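Local coordinates for two-domain protein containing predicted PHP-like metal-dependent phosphoesterase (Bacteroides vulgatus ATCC 8482, PDB 3E38) that binds three zinc ions in a PHP-like domain, joined to an Ig-like domain, and is probably a metal-dependent phosphoesterase, at residues 197-200 against 201-205. Sequence-based numbering, arbitrary orientation.
Sequences QPIQ and TDYDF
Ile199 meets two aromatic rings of the loop that follows with different branches. Its CD1 lies 3.8 Å from CE2 of Tyr203, while CG1 comes in the plane of the Phe205 ring, 3.9 Å from CZ, so that ring is met at its edge. With CG1 anti to the backbone N (chi1 -162°), this branch swings back towards residues that its CB points away from. Gln200 CA sits at the edge of the same Phe205 ring, near CE2.

The backbone closes as a single short helical turn. Thr201 N donates to Pro198 O at 3.1 Å and Asp202 N to Ile199 O at 3.2 Å, two i to i+3 bonds that give one turn of 3-10-like spacing. A weak third bond, from Tyr203 N, shares Ile199 O.

Before the helical turn, CG of Gln197 packs across the Asp202 carboxylate, 3.7 Å from OD1, and CG2 of Thr201 lies 3.9 Å from Gln197 CB. One water accepts from Gln197 N and donates to Asp202 OD2 at 2.6 Å, bridging the backbone of Gln197 to the carboxylate five residues on.

Gln200 NE2 hydrogen-bonds Thr201 OG1 of the second subunit, Thr201 OG1 in turn meets Gln200 NE2 of that subunit, and Pro198 packs on its counterpart there, which places the turn at a subunit interface. Within the zinc-binding PHP-like domain, helix 199-202 follows strand 188-192 and the zinc ligands Asp194 and His196, beside helix 36-45, whose Arg39 and Glu42 bond Gln197 O and Ile199 N; the chain then runs on to strand 213-218.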
# COMPACT_ATOMS: atom_id res chain seq x y z
N GLN B 197 20.51 -7.59 -2.35
CA GLN B 197 19.28 -8.33 -2.10
C GLN B 197 18.35 -8.20 -3.29
O GLN B 197 18.65 -7.48 -4.21
CB GLN B 197 18.56 -7.72 -0.90
CG GLN B 197 19.26 -7.83 0.41
CD GLN B 197 19.18 -9.22 1.02
OE1 GLN B 197 18.45 -10.10 0.54
NE2 GLN B 197 19.94 -9.43 2.09
N PRO B 198 17.24 -8.94 -3.30
CA PRO B 198 16.22 -8.56 -4.29
C PRO B 198 15.85 -7.07 -4.05
O PRO B 198 15.97 -6.56 -2.92
CB PRO B 198 15.06 -9.54 -4.00
CG PRO B 198 15.77 -10.78 -3.43
CD PRO B 198 16.90 -10.18 -2.58
N ILE B 199 15.51 -6.35 -5.12
CA ILE B 199 15.27 -4.91 -5.01
C ILE B 199 14.14 -4.62 -4.00
O ILE B 199 14.22 -3.71 -3.19
CB ILE B 199 15.02 -4.24 -6.41
CG1 ILE B 199 15.21 -2.73 -6.36
CG2 ILE B 199 13.63 -4.63 -6.98
CD1 ILE B 199 16.71 -2.24 -6.13
N GLN B 200 13.11 -5.45 -4.02
CA GLN B 200 11.93 -5.21 -3.19
C GLN B 200 12.25 -5.37 -1.71
O GLN B 200 11.54 -4.88 -0.87
CB GLN B 200 10.78 -6.16 -3.54
CG GLN B 200 10.34 -6.21 -5.04
CD GLN B 200 10.92 -7.38 -5.80
OE1 GLN B 200 12.05 -7.76 -5.57
NE2 GLN B 200 10.11 -7.99 -6.71
N THR B 201 13.32 -6.07 -1.41
CA THR B 201 13.72 -6.37 -0.04
C THR B 201 14.30 -5.13 0.65
O THR B 201 14.18 -4.98 1.88
CB THR B 201 14.75 -7.52 0.02
OG1 THR B 201 14.10 -8.77 -0.27
CG2 THR B 201 15.38 -7.60 1.38
N ASP B 202 14.87 -4.24 -0.15
CA ASP B 202 15.53 -3.02 0.39
C ASP B 202 14.82 -1.71 0.14
O ASP B 202 15.28 -0.67 0.57
CB ASP B 202 16.96 -2.87 -0.17
CG ASP B 202 17.94 -3.85 0.48
OD1 ASP B 202 17.51 -4.70 1.30
OD2 ASP B 202 19.13 -3.78 0.14
N TYR B 203 13.74 -1.75 -0.62
CA TYR B 203 12.98 -0.51 -0.88
C TYR B 203 11.53 -0.84 -0.69
O TYR B 203 11.03 -1.82 -1.21
CB TYR B 203 13.27 0.13 -2.27
CG TYR B 203 14.73 0.61 -2.43
CD1 TYR B 203 15.14 1.86 -2.01
CD2 TYR B 203 15.67 -0.21 -3.00
CE1 TYR B 203 16.50 2.27 -2.14
CE2 TYR B 203 16.98 0.17 -3.16
CZ TYR B 203 17.40 1.42 -2.73
OH TYR B 203 18.74 1.73 -2.91
N ASP B 204 10.89 -0.03 0.13
CA ASP B 204 9.48 -0.22 0.45
C ASP B 204 8.73 0.54 -0.59
O ASP B 204 8.44 1.73 -0.43
CB ASP B 204 9.15 0.29 1.84
CG ASP B 204 7.83 -0.24 2.37
OD1 ASP B 204 6.99 -0.76 1.58
OD2 ASP B 204 7.64 -0.14 3.60
N PHE B 205 8.44 -0.17 -1.66
CA PHE B 205 7.84 0.41 -2.83
C PHE B 205 6.43 0.77 -2.46
O PHE B 205 5.86 1.72 -3.01
CB PHE B 205 7.90 -0.53 -4.06
CG PHE B 205 9.27 -0.64 -4.69
CD1 PHE B 205 9.81 0.43 -5.39
CD2 PHE B 205 10.01 -1.81 -4.59
CE1 PHE B 205 11.10 0.33 -5.98
CE2 PHE B 205 11.29 -1.91 -5.17
CZ PHE B 205 11.83 -0.84 -5.87
O HOH W 1 21.06 -5.10 -0.94